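Local coordinates for protein aminofutalosine deaminase (Helicobacter pylori, PDB 7LKK) that hydrolytically deaminates 6-amino-6-deoxyfutalosine in the menaquinone pathway, using a metal-dependent amidohydrolase active site that here holds iron(III) and a methylthio-coformycin inhibitor, at residues 77-82 and 134-139; 82-87 and 329-334; 153-158 and 185-190. All coordinates share one frame; numbering follows the deposited sequence.

Interaction 1 (77-82 and 134-139). With FE (Fe (III) ion), chain E; MCF ((8R)-3-(5-S-methyl-5-thio-beta-D-ribofuranosyl)-3,6,7,8-tetrahydroimidazo[4,5-d][1,3]diazepin-8-ol), chain J; EDO (1,2-ethanediol), chain F.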
loop_
_atom_site.group_PDB
_atom_site.type_symbol
_atom_site.label_atom_id
_atom_site.label_comp_id
_atom_site.label_asym_id
_atom_site.label_seq_id
_atom_site.Cartn_x
_atom_site.Cartn_y
_atom_site.Cartn_z
ATOM N N ASN A 77 -9.656 14.420 6.821
ATOM C CA ASN A 77 -9.212 13.207 7.506
ATOM C C ASN A 77 -10.041 13.107 8.783
ATOM O O ASN A 77 -9.714 13.733 9.794
ATOM C CB ASN A 77 -7.713 13.253 7.793
ATOM C CG ASN A 77 -7.175 11.928 8.307
ATOM O OD1 ASN A 77 -7.892 10.929 8.351
ATOM N ND2 ASN A 77 -5.906 11.916 8.699
ATOM N N ALA A 78 -11.113 12.315 8.732
ATOM C CA ALA A 78 -12.172 12.380 9.732
ATOM C C ALA A 78 -11.858 11.636 11.023
ATOM O O ALA A 78 -12.663 11.711 11.959
ATOM C CB ALA A 78 -13.477 11.834 9.145
ATOM N N HIS A 79 -10.735 10.922 11.106
ATOM C CA HIS A 79 -10.447 10.112 12.289
ATOM C C HIS A 79 -8.941 9.927 12.415
ATOM O O HIS A 79 -8.343 9.164 11.650
ATOM C CB HIS A 79 -11.154 8.762 12.208
ATOM C CG HIS A 79 -11.048 7.946 13.459
ATOM N ND1 HIS A 79 -11.889 8.127 14.537
ATOM C CD2 HIS A 79 -10.204 6.945 13.804
ATOM C CE1 HIS A 79 -11.568 7.271 15.491
ATOM N NE2 HIS A 79 -10.549 6.543 15.071
ATOM N N THR A 80 -8.330 10.615 13.379
ATOM C CA THR A 80 -6.924 10.406 13.690
ATOM C C THR A 80 -6.718 10.583 15.188
ATOM O O THR A 80 -7.526 11.212 15.876
ATOM C CB THR A 80 -6.016 11.359 12.903
ATOM O OG1 THR A 80 -4.644 11.014 13.136
ATOM C CG2 THR A 80 -6.254 12.795 13.334
ATOM N N HIS A 81 -5.620 10.017 15.686
ATOM C CA HIS A 81 -5.220 10.118 17.090
ATOM C C HIS A 81 -3.840 10.769 17.145
ATOM O O HIS A 81 -2.820 10.078 17.104
ATOM C CB HIS A 81 -5.200 8.746 17.772
ATOM C CG HIS A 81 -6.502 8.011 17.710
ATOM N ND1 HIS A 81 -7.328 7.865 18.804
ATOM C CD2 HIS A 81 -7.111 7.360 16.691
ATOM C CE1 HIS A 81 -8.393 7.166 18.459
ATOM N NE2 HIS A 81 -8.287 6.847 17.182
ATOM N N PHE A 82 -3.811 12.102 17.235
ATOM C CA PHE A 82 -2.535 12.812 17.245
ATOM C C PHE A 82 -1.707 12.485 18.481
ATOM O O PHE A 82 -0.473 12.483 18.415
ATOM C CB PHE A 82 -2.769 14.320 17.159
ATOM C CG PHE A 82 -3.052 14.813 15.769
ATOM C CD1 PHE A 82 -2.056 14.822 14.806
ATOM C CD2 PHE A 82 -4.309 15.278 15.428
ATOM C CE1 PHE A 82 -2.314 15.279 13.527
ATOM C CE2 PHE A 82 -4.573 15.738 14.151
ATOM C CZ PHE A 82 -3.574 15.737 13.200
ATOM N N GLY A 134 -10.603 15.273 11.830
ATOM C CA GLY A 134 -11.345 14.832 12.995
ATOM C C GLY A 134 -10.391 14.194 13.985
ATOM O O GLY A 134 -9.970 13.050 13.795
ATOM N N ALA A 135 -10.023 14.931 15.030
ATOM C CA ALA A 135 -8.981 14.513 15.960
ATOM C C ALA A 135 -9.605 13.908 17.212
ATOM O O ALA A 135 -10.292 14.603 17.969
ATOM C CB ALA A 135 -8.085 15.695 16.326
ATOM N N ILE A 136 -9.356 12.621 17.433
ATOM C CA ILE A 136 -9.773 11.963 18.665
ATOM C C ILE A 136 -8.754 12.270 19.753
ATOM O O ILE A 136 -7.548 12.077 19.563
ATOM C CB ILE A 136 -9.922 10.448 18.455
ATOM C CG1 ILE A 136 -10.897 10.158 17.312
ATOM C CG2 ILE A 136 -10.380 9.778 19.743
ATOM C CD1 ILE A 136 -12.352 10.134 17.733
ATOM N N SER A 137 -9.235 12.739 20.901
ATOM C CA SER A 137 -8.356 13.199 21.966
ATOM C C SER A 137 -8.867 12.702 23.308
ATOM O O SER A 137 -10.060 12.825 23.605
ATOM C CB SER A 137 -8.262 14.728 21.975
ATOM O OG SER A 137 -7.328 15.171 22.941
ATOM N N ASN A 138 -7.960 12.149 24.113
ATOM C CA ASN A 138 -8.272 11.727 25.473
ATOM C C ASN A 138 -7.842 12.732 26.531
ATOM O O ASN A 138 -8.421 12.752 27.621
ATOM C CB ASN A 138 -7.609 10.378 25.776
ATOM C CG ASN A 138 -8.094 9.272 24.864
ATOM O OD1 ASN A 138 -7.302 8.622 24.183
ATOM N ND2 ASN A 138 -9.402 9.052 24.844
ATOM N N HIS A 139 -6.839 13.564 26.238
ATOM C CA HIS A 139 -6.286 14.483 27.224
ATOM C C HIS A 139 -6.066 15.894 26.694
ATOM O O HIS A 139 -5.558 16.740 27.439
ATOM C CB HIS A 139 -4.956 13.942 27.774
ATOM C CG HIS A 139 -5.040 12.540 28.296
ATOM N ND1 HIS A 139 -5.737 12.211 29.438
ATOM C CD2 HIS A 139 -4.508 11.384 27.835
ATOM C CE1 HIS A 139 -5.633 10.912 29.656
ATOM N NE2 HIS A 139 -4.893 10.386 28.697
HETATM FE FE FE E . -9.348 5.401 16.309
HETATM O O8 MCF J . -9.095 3.471 16.550
HETATM C C8 MCF J . -7.815 2.923 16.732
HETATM C C7 MCF J . -7.853 1.424 17.010
HETATM N N6 MCF J . -9.049 1.064 17.730
HETATM C C5 MCF J . -9.417 1.806 18.915
HETATM N N4 MCF J . -8.688 2.936 19.479
HETATM C C10 MCF J . -7.433 3.641 19.120
HETATM C C9 MCF J . -6.997 3.667 17.808
HETATM N N1 MCF J . -5.869 4.363 17.776
HETATM C C2 MCF J . -5.579 4.794 19.002
HETATM N N3 MCF J . -6.544 4.358 19.816
HETATM C C1S MCF J . -6.552 4.635 21.286
HETATM C C2S MCF J . -7.941 5.025 21.843
HETATM O O2S MCF J . -8.172 6.358 21.670
HETATM O O4S MCF J . -6.245 3.574 21.932
HETATM C C4S MCF J . -6.930 3.725 23.393
HETATM C C3S MCF J . -7.796 4.695 23.324
HETATM O O3S MCF J . -7.261 5.896 24.063
HETATM C C5S MCF J . -7.619 2.423 23.763
HETATM S S5S MCF J . -7.600 2.216 25.566
HETATM C C6S MCF J . -8.876 1.015 26.042
HETATM C C1 EDO F . -4.456 7.250 26.687
HETATM O O1 EDO F . -4.507 7.749 25.346
HETATM C C2 EDO F . -5.683 6.390 26.970
HETATM O O2 EDO F . -5.525 5.104 26.360
HETATM O O HOH W 1 -6.019 13.548 17.791
#

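Interaction 2 (82-87 and 329-334). With MCF ((8R)-3-(5-S-methyl-5-thio-beta-D-ribofuranosyl)-3,6,7,8-tetrahydroimidazo[4,5-d][1,3]diazepin-8-ol), chain J.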
loop_
_atom_site.group_PDB
_atom_site.type_symbol
_atom_site.label_atom_id
_atom_site.label_comp_id
_atom_site.label_asym_id
_atom_site.label_seq_id
_atom_site.Cartn_x
_atom_site.Cartn_y
_atom_site.Cartn_z
ATOM N N PHE A 82 -3.811 12.102 17.235
ATOM C CA PHE A 82 -2.535 12.812 17.245
ATOM C C PHE A 82 -1.707 12.485 18.481
ATOM O O PHE A 82 -0.473 12.483 18.415
ATOM C CB PHE A 82 -2.769 14.320 17.159
ATOM C CG PHE A 82 -3.052 14.813 15.769
ATOM C CD1 PHE A 82 -2.056 14.822 14.806
ATOM C CD2 PHE A 82 -4.309 15.278 15.428
ATOM C CE1 PHE A 82 -2.314 15.279 13.527
ATOM C CE2 PHE A 82 -4.573 15.738 14.151
ATOM C CZ PHE A 82 -3.574 15.737 13.200
ATOM N N GLU A 83 -2.360 12.206 19.612
ATOM C CA GLU A 83 -1.633 11.970 20.856
ATOM C C GLU A 83 -0.721 10.750 20.783
ATOM O O GLU A 83 0.244 10.668 21.550
ATOM C CB GLU A 83 -2.618 11.821 22.018
ATOM C CG GLU A 83 -3.421 13.081 22.319
ATOM C CD GLU A 83 -4.517 12.848 23.345
ATOM O OE1 GLU A 83 -5.243 11.838 23.228
ATOM O OE2 GLU A 83 -4.655 13.678 24.269
ATOM N N PHE A 84 -0.993 9.807 19.880
ATOM C CA PHE A 84 -0.177 8.609 19.724
ATOM C C PHE A 84 0.867 8.747 18.619
ATOM O O PHE A 84 1.334 7.734 18.089
ATOM C CB PHE A 84 -1.066 7.398 19.444
ATOM C CG PHE A 84 -1.875 6.947 20.625
ATOM C CD1 PHE A 84 -1.341 6.065 21.552
ATOM C CD2 PHE A 84 -3.175 7.393 20.801
ATOM C CE1 PHE A 84 -2.086 5.643 22.637
ATOM C CE2 PHE A 84 -3.923 6.975 21.884
ATOM C CZ PHE A 84 -3.377 6.099 22.803
ATOM N N SER A 85 1.248 9.976 18.264
ATOM C CA SER A 85 2.114 10.194 17.111
ATOM C C SER A 85 3.547 9.719 17.327
ATOM O O SER A 85 4.289 9.594 16.346
ATOM C CB SER A 85 2.114 11.675 16.731
ATOM O OG SER A 85 0.858 12.065 16.201
ATOM N N ASN A 86 3.955 9.449 18.569
ATOM C CA ASN A 86 5.305 8.953 18.818
ATOM C C ASN A 86 5.504 7.524 18.333
ATOM O O ASN A 86 6.650 7.107 18.130
ATOM C CB ASN A 86 5.630 9.021 20.311
ATOM C CG ASN A 86 6.251 10.339 20.720
ATOM O OD1 ASN A 86 6.875 11.024 19.911
ATOM N ND2 ASN A 86 6.090 10.698 21.990
ATOM N N ASN A 87 4.423 6.773 18.141
ATOM C CA ASN A 87 4.528 5.330 17.982
ATOM C C ASN A 87 5.194 4.940 16.668
ATOM O O ASN A 87 4.890 5.488 15.605
ATOM C CB ASN A 87 3.148 4.682 18.058
ATOM C CG ASN A 87 3.213 3.174 17.928
ATOM O OD1 ASN A 87 3.994 2.518 18.616
ATOM N ND2 ASN A 87 2.410 2.618 17.029
ATOM N N GLY A 329 -4.496 6.794 13.762
ATOM C CA GLY A 329 -3.265 7.331 14.293
ATOM C C GLY A 329 -2.068 6.452 13.963
ATOM O O GLY A 329 -2.196 5.337 13.465
ATOM N N LEU A 330 -0.879 6.990 14.253
ATOM C CA LEU A 330 0.341 6.201 14.135
ATOM C C LEU A 330 0.402 5.078 15.161
ATOM O O LEU A 330 1.321 4.256 15.103
ATOM C CB LEU A 330 1.570 7.103 14.265
ATOM C CG LEU A 330 1.813 8.048 13.085
ATOM C CD1 LEU A 330 3.032 8.928 13.323
ATOM C CD2 LEU A 330 1.961 7.262 11.788
ATOM N N SER A 331 -0.541 5.037 16.105
ATOM C CA SER A 331 -0.701 3.869 16.961
ATOM C C SER A 331 -1.134 2.639 16.176
ATOM O O SER A 331 -0.990 1.517 16.675
ATOM C CB SER A 331 -1.716 4.165 18.067
ATOM O OG SER A 331 -2.770 4.982 17.584
ATOM N N SER A 332 -1.659 2.821 14.960
ATOM C CA SER A 332 -2.107 1.700 14.140
ATOM C C SER A 332 -1.905 2.008 12.658
ATOM O O SER A 332 -2.743 1.671 11.818
ATOM C CB SER A 332 -3.573 1.359 14.418
ATOM O OG SER A 332 -4.385 2.519 14.362
ATOM N N ASN A 333 -0.784 2.644 12.325
ATOM C CA ASN A 333 -0.469 2.984 10.943
ATOM C C ASN A 333 1.011 3.326 10.869
ATOM O O ASN A 333 1.667 3.559 11.888
ATOM C CB ASN A 333 -1.329 4.152 10.441
ATOM C CG ASN A 333 -1.614 4.078 8.949
ATOM O OD1 ASN A 333 -0.775 3.637 8.160
ATOM N ND2 ASN A 333 -2.806 4.516 8.556
ATOM N N ILE A 334 1.531 3.355 9.643
ATOM C CA ILE A 334 2.914 3.754 9.400
ATOM C C ILE A 334 3.021 5.143 8.797
ATOM O O ILE A 334 4.127 5.706 8.773
ATOM C CB ILE A 334 3.650 2.737 8.500
ATOM C CG1 ILE A 334 2.988 2.666 7.124
ATOM C CG2 ILE A 334 3.690 1.367 9.159
ATOM C CD1 ILE A 334 3.726 1.785 6.133
HETATM O O8 MCF J . -9.095 3.471 16.550
HETATM C C8 MCF J . -7.815 2.923 16.732
HETATM C C7 MCF J . -7.853 1.424 17.010
HETATM N N6 MCF J . -9.049 1.064 17.730
HETATM C C5 MCF J . -9.417 1.806 18.915
HETATM N N4 MCF J . -8.688 2.936 19.479
HETATM C C10 MCF J . -7.433 3.641 19.120
HETATM C C9 MCF J . -6.997 3.667 17.808
HETATM N N1 MCF J . -5.869 4.363 17.776
HETATM C C2 MCF J . -5.579 4.794 19.002
HETATM N N3 MCF J . -6.544 4.358 19.816
HETATM C C1S MCF J . -6.552 4.635 21.286
HETATM C C2S MCF J . -7.941 5.025 21.843
HETATM O O2S MCF J . -8.172 6.358 21.670
HETATM O O4S MCF J . -6.245 3.574 21.932
HETATM C C4S MCF J . -6.930 3.725 23.393
HETATM C C3S MCF J . -7.796 4.695 23.324
HETATM O O3S MCF J . -7.261 5.896 24.063
HETATM C C5S MCF J . -7.619 2.423 23.763
HETATM S S5S MCF J . -7.600 2.216 25.566
HETATM C C6S MCF J . -8.876 1.015 26.042
HETATM O O HOH W 2 -0.849 9.614 15.752
HETATM O O HOH W 3 3.995 4.398 13.109
#

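Interaction 3 (153-158 and 185-190). With MCF ((8R)-3-(5-S-methyl-5-thio-beta-D-ribofuranosyl)-3,6,7,8-tetrahydroimidazo[4,5-d][1,3]diazepin-8-ol), chain J.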
loop_
_atom_site.group_PDB
_atom_site.type_symbol
_atom_site.label_atom_id
_atom_site.label_comp_id
_atom_site.label_asym_id
_atom_site.label_seq_id
_atom_site.Cartn_x
_atom_site.Cartn_y
_atom_site.Cartn_z
ATOM N N ALA A 153 -10.144 21.956 12.584
ATOM C CA ALA A 153 -10.074 20.877 13.559
ATOM C C ALA A 153 -11.426 20.665 14.220
ATOM O O ALA A 153 -12.024 21.613 14.742
ATOM C CB ALA A 153 -9.010 21.166 14.622
ATOM N N VAL A 154 -11.903 19.425 14.188
ATOM C CA VAL A 154 -13.007 18.971 15.024
ATOM C C VAL A 154 -12.417 17.996 16.033
ATOM O O VAL A 154 -12.069 16.860 15.683
ATOM C CB VAL A 154 -14.124 18.313 14.205
ATOM C CG1 VAL A 154 -15.235 17.826 15.125
ATOM C CG2 VAL A 154 -14.672 19.289 13.176
ATOM N N VAL A 155 -12.290 18.433 17.282
ATOM C CA VAL A 155 -11.642 17.634 18.316
ATOM C C VAL A 155 -12.719 16.864 19.070
ATOM O O VAL A 155 -13.572 17.459 19.738
ATOM C CB VAL A 155 -10.805 18.500 19.264
ATOM C CG1 VAL A 155 -10.344 17.678 20.458
ATOM C CG2 VAL A 155 -9.609 19.077 18.525
ATOM N N PHE A 156 -12.685 15.541 18.948
ATOM C CA PHE A 156 -13.592 14.648 19.663
ATOM C C PHE A 156 -12.924 14.265 20.978
ATOM O O PHE A 156 -12.004 13.444 21.000
ATOM C CB PHE A 156 -13.902 13.403 18.836
ATOM C CG PHE A 156 -14.650 13.674 17.559
ATOM C CD1 PHE A 156 -13.975 14.064 16.412
ATOM C CD2 PHE A 156 -16.022 13.501 17.496
ATOM C CE1 PHE A 156 -14.660 14.301 15.234
ATOM C CE2 PHE A 156 -16.714 13.740 16.320
ATOM C CZ PHE A 156 -16.031 14.137 15.187
ATOM N N LEU A 157 -13.376 14.860 22.078
ATOM C CA LEU A 157 -12.924 14.430 23.397
ATOM C C LEU A 157 -13.517 13.059 23.686
ATOM O O LEU A 157 -14.736 12.921 23.832
ATOM C CB LEU A 157 -13.331 15.437 24.469
ATOM C CG LEU A 157 -12.854 15.084 25.881
ATOM C CD1 LEU A 157 -11.335 15.004 25.937
ATOM C CD2 LEU A 157 -13.381 16.074 26.906
ATOM N N GLU A 158 -12.661 12.046 23.771
ATOM C CA GLU A 158 -13.086 10.655 23.812
ATOM C C GLU A 158 -13.119 10.153 25.248
ATOM O O GLU A 158 -12.130 10.277 25.979
ATOM C CB GLU A 158 -12.152 9.783 22.975
ATOM C CG GLU A 158 -12.434 8.302 23.076
ATOM C CD GLU A 158 -11.461 7.481 22.258
ATOM O OE1 GLU A 158 -10.279 7.398 22.650
ATOM O OE2 GLU A 158 -11.878 6.924 21.220
ATOM N N GLN A 185 -13.362 29.799 14.951
ATOM C CA GLN A 185 -13.762 29.513 13.578
ATOM C C GLN A 185 -13.033 28.307 12.997
ATOM O O GLN A 185 -13.479 27.761 11.982
ATOM C CB GLN A 185 -13.524 30.739 12.698
ATOM C CG GLN A 185 -14.510 31.865 12.941
ATOM C CD GLN A 185 -13.993 33.202 12.459
ATOM O OE1 GLN A 185 -13.516 33.325 11.331
ATOM N NE2 GLN A 185 -14.086 34.217 13.311
ATOM N N LYS A 186 -11.923 27.888 13.608
ATOM C CA LYS A 186 -11.150 26.748 13.138
ATOM C C LYS A 186 -11.233 25.531 14.051
ATOM O O LYS A 186 -10.732 24.466 13.675
ATOM C CB LYS A 186 -9.675 27.136 12.959
ATOM C CG LYS A 186 -9.421 28.104 11.816
ATOM C CD LYS A 186 -8.065 27.854 11.179
ATOM C CE LYS A 186 -6.936 28.281 12.103
ATOM N NZ LYS A 186 -6.754 29.758 12.101
ATOM N N LEU A 187 -11.835 25.656 15.232
ATOM C CA LEU A 187 -11.892 24.562 16.195
ATOM C C LEU A 187 -13.335 24.337 16.615
ATOM O O LEU A 187 -13.970 25.240 17.173
ATOM C CB LEU A 187 -11.021 24.853 17.421
ATOM C CG LEU A 187 -10.980 23.719 18.447
ATOM C CD1 LEU A 187 -10.632 22.413 17.761
ATOM C CD2 LEU A 187 -9.997 24.017 19.570
ATOM N N LYS A 188 -13.845 23.139 16.350
ATOM C CA LYS A 188 -15.154 22.706 16.813
ATOM C C LYS A 188 -14.973 21.610 17.854
ATOM O O LYS A 188 -14.221 20.656 17.630
ATOM C CB LYS A 188 -16.013 22.200 15.651
ATOM C CG LYS A 188 -17.321 21.551 16.083
ATOM C CD LYS A 188 -18.365 21.583 14.974
ATOM C CE LYS A 188 -17.849 20.924 13.705
ATOM N NZ LYS A 188 -18.832 21.004 12.586
ATOM N N ALA A 189 -15.650 21.751 18.987
ATOM C CA ALA A 189 -15.575 20.760 20.049
ATOM C C ALA A 189 -16.614 19.670 19.824
ATOM O O ALA A 189 -17.766 19.951 19.481
ATOM C CB ALA A 189 -15.783 21.410 21.417
ATOM N N ALA A 190 -16.198 18.422 20.026
ATOM C CA ALA A 190 -17.064 17.267 19.849
ATOM C C ALA A 190 -16.718 16.236 20.915
ATOM O O ALA A 190 -15.794 16.423 21.710
ATOM C CB ALA A 190 -16.934 16.687 18.436
HETATM O O8 MCF J . -9.095 3.471 16.550
HETATM C C8 MCF J . -7.815 2.923 16.732
HETATM C C7 MCF J . -7.853 1.424 17.010
HETATM N N6 MCF J . -9.049 1.064 17.730
HETATM C C5 MCF J . -9.417 1.806 18.915
HETATM N N4 MCF J . -8.688 2.936 19.479
HETATM C C10 MCF J . -7.433 3.641 19.120
HETATM C C9 MCF J . -6.997 3.667 17.808
HETATM N N1 MCF J . -5.869 4.363 17.776
HETATM C C2 MCF J . -5.579 4.794 19.002
HETATM N N3 MCF J . -6.544 4.358 19.816
HETATM C C1S MCF J . -6.552 4.635 21.286
HETATM C C2S MCF J . -7.941 5.025 21.843
HETATM O O2S MCF J . -8.172 6.358 21.670
HETATM O O4S MCF J . -6.245 3.574 21.932
HETATM C C4S MCF J . -6.930 3.725 23.393
HETATM C C3S MCF J . -7.796 4.695 23.324
HETATM O O3S MCF J . -7.261 5.896 24.063
HETATM C C5S MCF J . -7.619 2.423 23.763
HETATM S S5S MCF J . -7.600 2.216 25.566
HETATM C C6S MCF J . -8.876 1.015 26.042
#

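Interaction 1 (77-82 and 134-139)
The imidazole of His81 is sandwiched between protein and inhibitor. Ile136 presents CB to one face, 3.9 Å from the ring centroid and offset toward the rim, as a CH-pi contact, while N1 of the methylthio-coformycin lies 3.4 Å above the centre of the opposite face. At the His79 ring, O8 of the inhibitor lies at the edge, in the ring plane, as a fellow ligand of the iron, and Ile136 slants past the ring with CG1 3.5 Å from His79 CE1. The two branches of Ile136 thus divide the work. CG1, beside the backbone N (chi1 -56°), runs to His79, and CG2 reaches His81 CE1. At the Phe82 ring, Ala135 CB meets the edge in plane.

Both imidazoles turn NE2 to the iron(III) ion, at 2.1 Å from His79 NE2 and 2.0 Å from His81 NE2. This is the His-X-His metal motif of the amidohydrolase superfamily, at the C-terminal end of the first strand of its TIM barrel; His221 and Asp328 belong to the same metal site, and O8 of the inhibitor is a further ligand. Metal ligation, with Ile136 packed against both rings, would limit their rotation.

Behind the histidines, strands 69-80 and 130-137 run parallel. Gly134 N donates to Asn77 O, Thr80 N to Gly134 O, and Ile136 N to Thr80 O at 2.8 Å. Past this ladder a water links Phe82 N and Ile136 O, bridging the backbones where they separate. Further out, Asn138 OD1 accepts the ribose hydroxyl O3S of the inhibitor at 2.7 Å, and its ND2 donates to Glu158 OE1.

Interaction 2 (82-87 and 329-334)
Phe84 and Ser331 meet beside the inhibitor, Phe84 CB lying 3.5 Å from Ser331 OG. The phenyl ring then leads away from Ser331 toward the ribose, bringing CE2 to 3.6 Å from C1S of methylthio-coformycin. Ser331 OG stands 3.2 Å from both C2 and N1 of the inhibitor; a chi1 of 37°, which sets the hydroxyl between its own backbone N and carbonyl carbon, turns it to this N1-C2 edge.

One direct hydrogen bond joins the loops: Asn87 ND2 donates to Leu330 O at 2.8 Å, tilted 17° from the carbonyl plane. Asn87 OD1 accepts from Ser90 N, so both ends of the amide are engaged. Leu330 points into the first loop and sets CD1 3.3 Å from Ser85 O.

Behind these contacts, a type I turn from Phe84 to Asn87 shapes one loop, and Ser85 OG donates to Phe82 O. A water accepts from Leu330 N and donates to Ser85 OG, while another links Asn87 O to Asn333 O. These loops follow strands 69-80 and 323-325 at the catalytic end of the barrel. A phenyl ring and a serine hydroxyl thus border the inhibitor, while one amide and two waters behind them tie the loops together.

Interaction 3 (153-158 and 185-190)
Two neighbouring parallel strands of the TIM barrel, 152-159 and 187-193, pair here across the beta-alpha-beta unit completed by helix 166-180. Four bridges run from Ala153-Leu187 to Phe156-Ala190. Five backbone hydrogen bonds carry the pairing, beginning with Ala153 N to Lys186 O at 2.8 Å and ending with Leu157 N to Ala190 O at 2.9 Å.

On the face bearing Val154 and Phe156, the methyl of Ala190 lies over one face of the Phe156 ring, 3.8 Å from its centroid and displaced toward the CD2-CE2 rim. Val154 points its two methyls to different partners: CG1 approaches Ala190 CB, while CG2, placed beside the backbone N, lies 3.6 Å from Lys188 CE. The lysine runs alongside the valine, bends at chi3 (56°), and carries NZ to Leu372 O. On the other face, Leu187 CD1 fits against Ala153 CB at 3.7 Å and Val155 CG2 at 3.6 Å, where helices 143-147 and 166-180 cover parts of the layer.

Near the C-terminal end of strand 152-159, the extended side chain of Glu158 accepts the inhibitor's ribose hydroxyl O2S on OE1 at 2.5 Å. Polar backbone pairing and apolar side-chain packing thus make up the wall; of the residues in these two segments, Glu158 is the one that reaches the inhibitor, as a polar anchor for its ribose.

How the interactions relate
Interactions 1 and 3 are barrel strand pairings, the first wholly buried where its segments touch, the other buried apart from its lysines around the start of strand 187-193. Strand 130-137 of interaction 1 lies beside strand 152-159 of interaction 3, Ala135 O accepting from Phe156 N and Ser137 O from Glu158 N. Interaction 2, largely buried, joins loops instead, with one direct bond and bridging waters. Phe82 belongs to both 77-82 and 82-87, and Glu83 takes the N-H groups of Asn138 and His139. Interaction 1 meets the inhibitor through the iron, one face of His81 and the amide of Asn138, interaction 2 through the Phe84 ring and Ser331 hydroxyl, interaction 3 through Glu158.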